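PDB 6EO5: PpBBE-like 1 D396N from Physcomitrella patens subsp. patens, which oxidises cellobiose, as a flavin-dependent berberine bridge enzyme-like oxidase that carries FAD held through two covalent links. Local coordinates for residues Y258-S262 against M351-N356. Numbering follows the deposited sequence.
Sequences YMDPS and MINAMN
Met355 lays the end of its side chain over Met259 and the start of the loop that follows it. Its CE sits 3.5 Å from CG of Met259, and the two side chains run at a slant to each other. CG anti to the backbone N (chi1 174°) sends the Met355 chain out toward the strand end, and a bend at chi3 (75°) turns CE onto Met259 and the carbonyl of Asp260, with CE 3.7 Å from Asp260 O. Nearer the helix, CG of Met355 meets CG of Pro261 at 3.8 Å, and the proline ring crosses the methionine chain at about a right angle. Met259 reaches back toward the helix. Its SD lies 4.3 Å from CG1 of Ile352, and CE of Met351 stands at the limit of contact. No hydrogen bond joins the segments; the contact is mostly apolar. An alanine in place of Met355 would probably leave Met259 CG and the Pro261 ring without their main partner across this contact. Asp260 turns its CB away from the helix, and its carboxylate ties the loop together. It takes Tyr258 OH on the anti lone pair of OD2 (2.6 Å) and Ser262 OG on the syn side of OD1 (2.6 Å). The contact joins the C-terminal end of helix 345-355 to the end of strand 253-259, at the turn into strand 264-271. Their seven-stranded antiparallel sheet, flanked by helices, is consistent with the substrate-binding domain of this family. From helix 235-246, Leu235 touches Met259 and Met355, and Phe239 touches Met259 and Met351. Helix 405-420 supplies Tyr411, which touches Pro261 and hydrogen-bonds Met355 O, while Phe363 of strand 361-367 lies against Met355.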
ATOM      1  N   TYR A 258       4.594  15.501   6.493  1.00 50.69           N
ATOM      2  CA  TYR A 258       5.179  14.661   7.526  1.00 53.10           C
ATOM      3  C   TYR A 258       5.352  15.466   8.809  1.00 53.72           C
ATOM      4  O   TYR A 258       5.495  16.689   8.785  1.00 57.46           O
ATOM      5  CB  TYR A 258       6.528  14.072   7.066  1.00 51.60           C
ATOM      6  CG  TYR A 258       7.308  13.334   8.136  1.00 52.71           C
ATOM      7  CD1 TYR A 258       8.084  14.032   9.071  1.00 57.28           C
ATOM      8  CD2 TYR A 258       7.305  11.946   8.200  1.00 50.00           C
ATOM      9  CE1 TYR A 258       8.797  13.376  10.059  1.00 54.83           C
ATOM     10  CE2 TYR A 258       8.027  11.271   9.193  1.00 51.15           C
ATOM     11  CZ  TYR A 258       8.770  11.997  10.113  1.00 54.81           C
ATOM     12  OH  TYR A 258       9.493  11.360  11.097  1.00 54.34           O
ATOM     13  N   MET A 259       5.360  14.758   9.931  1.00 52.09           N
ATOM     14  CA  MET A 259       5.348  15.362  11.254  1.00 53.70           C
ATOM     15  C   MET A 259       5.692  14.260  12.247  1.00 56.55           C
ATOM     16  O   MET A 259       5.279  13.118  12.050  1.00 55.78           O
ATOM     17  CB  MET A 259       3.962  15.958  11.524  1.00 52.93           C
ATOM     18  CG  MET A 259       3.739  16.604  12.848  1.00 57.48           C
ATOM     19  SD  MET A 259       2.013  17.134  13.007  1.00 67.78           S
ATOM     20  CE  MET A 259       1.860  18.240  11.618  1.00 55.80           C
ATOM     21  N   ASP A 260       6.465  14.578  13.281  1.00 55.50           N
ATOM     22  CA  ASP A 260       6.784  13.566  14.280  1.00 52.50           C
ATOM     23  C   ASP A 260       7.059  14.253  15.615  1.00 55.06           C
ATOM     24  O   ASP A 260       7.259  15.474  15.658  1.00 53.39           O
ATOM     25  CB  ASP A 260       7.952  12.666  13.819  1.00 52.45           C
ATOM     26  CG  ASP A 260       9.315  13.335  13.885  1.00 55.52           C
ATOM     27  OD1 ASP A 260       9.587  14.134  14.811  1.00 57.78           O
ATOM     28  OD2 ASP A 260      10.144  13.018  13.005  1.00 55.35           O
ATOM     29  N   PRO A 261       7.032  13.503  16.731  1.00 56.48           N
ATOM     30  CA  PRO A 261       7.060  14.146  18.064  1.00 55.96           C
ATOM     31  C   PRO A 261       8.384  14.795  18.430  1.00 55.91           C
ATOM     32  O   PRO A 261       8.426  15.541  19.415  1.00 57.47           O
ATOM     33  CB  PRO A 261       6.734  12.994  19.025  1.00 56.05           C
ATOM     34  CG  PRO A 261       6.098  11.943  18.161  1.00 60.14           C
ATOM     35  CD  PRO A 261       6.772  12.057  16.839  1.00 51.42           C
ATOM     36  N   SER A 262       9.458  14.547  17.684  1.00 55.73           N
ATOM     37  CA  SER A 262      10.705  15.268  17.908  1.00 55.81           C
ATOM     38  C   SER A 262      10.665  16.696  17.383  1.00 58.13           C
ATOM     39  O   SER A 262      11.605  17.453  17.632  1.00 61.07           O
ATOM     40  CB  SER A 262      11.872  14.524  17.258  1.00 49.62           C
ATOM     41  OG  SER A 262      11.920  14.760  15.861  1.00 57.68           O
ATOM     42  N   MET A 351      -4.675  17.193  17.649  1.00 50.66           N
ATOM     43  CA  MET A 351      -3.813  16.211  17.011  1.00 51.74           C
ATOM     44  C   MET A 351      -2.366  16.376  17.460  1.00 57.26           C
ATOM     45  O   MET A 351      -1.716  15.401  17.857  1.00 55.64           O
ATOM     46  CB  MET A 351      -3.933  16.347  15.495  1.00 50.87           C
ATOM     47  CG  MET A 351      -3.074  15.402  14.722  1.00 47.86           C
ATOM     48  SD  MET A 351      -3.282  15.691  12.967  1.00 58.53           S
ATOM     49  CE  MET A 351      -2.443  17.267  12.776  1.00 52.74           C
ATOM     50  N   ILE A 352      -1.846  17.611  17.419  1.00 57.93           N
ATOM     51  CA  ILE A 352      -0.455  17.845  17.796  1.00 53.37           C
ATOM     52  C   ILE A 352      -0.257  17.618  19.287  1.00 55.82           C
ATOM     53  O   ILE A 352       0.748  17.032  19.710  1.00 59.33           O
ATOM     54  CB  ILE A 352      -0.004  19.253  17.366  1.00 57.21           C
ATOM     55  CG1 ILE A 352      -0.191  19.436  15.854  1.00 55.70           C
ATOM     56  CG2 ILE A 352       1.451  19.507  17.769  1.00 49.89           C
ATOM     57  CD1 ILE A 352       0.017  20.855  15.372  1.00 52.81           C
ATOM     58  N   ASN A 353      -1.210  18.048  20.114  1.00 56.43           N
ATOM     59  CA  ASN A 353      -1.068  17.788  21.545  1.00 58.26           C
ATOM     60  C   ASN A 353      -1.039  16.290  21.820  1.00 62.38           C
ATOM     61  O   ASN A 353      -0.186  15.805  22.575  1.00 62.62           O
ATOM     62  CB  ASN A 353      -2.188  18.467  22.330  1.00 62.18           C
ATOM     63  CG  ASN A 353      -2.078  19.972  22.301  1.00 67.46           C
ATOM     64  OD1 ASN A 353      -1.022  20.523  21.985  1.00 70.46           O
ATOM     65  ND2 ASN A 353      -3.172  20.651  22.627  1.00 70.19           N
ATOM     66  N   ALA A 354      -1.958  15.541  21.194  1.00 60.48           N
ATOM     67  CA  ALA A 354      -1.957  14.088  21.328  1.00 52.47           C
ATOM     68  C   ALA A 354      -0.648  13.485  20.833  1.00 55.83           C
ATOM     69  O   ALA A 354      -0.082  12.600  21.487  1.00 58.06           O
ATOM     70  CB  ALA A 354      -3.139  13.490  20.568  1.00 52.18           C
ATOM     71  N   MET A 355      -0.150  13.946  19.683  1.00 52.59           N
ATOM     72  CA  MET A 355       1.141  13.463  19.206  1.00 55.77           C
ATOM     73  C   MET A 355       2.240  13.732  20.230  1.00 58.33           C
ATOM     74  O   MET A 355       3.101  12.878  20.469  1.00 57.97           O
ATOM     75  CB  MET A 355       1.496  14.101  17.854  1.00 53.24           C
ATOM     76  CG  MET A 355       2.897  13.746  17.363  1.00 53.49           C
ATOM     77  SD  MET A 355       3.413  14.489  15.802  1.00 61.48           S
ATOM     78  CE  MET A 355       3.733  16.171  16.320  1.00 62.85           C
ATOM     79  N   ASN A 356       2.223  14.902  20.865  1.00 57.43           N
ATOM     80  CA  ASN A 356       3.332  15.224  21.756  1.00 59.77           C
ATOM     81  C   ASN A 356       3.237  14.544  23.125  1.00 61.70           C
ATOM     82  O   ASN A 356       4.105  14.781  23.970  1.00 63.15           O
ATOM     83  CB  ASN A 356       3.458  16.743  21.924  1.00 57.10           C
ATOM     84  CG  ASN A 356       3.909  17.461  20.631  1.00 63.81           C
ATOM     85  OD1 ASN A 356       4.661  16.918  19.802  1.00 62.72           O
ATOM     86  ND2 ASN A 356       3.443  18.692  20.466  1.00 59.95           N
TER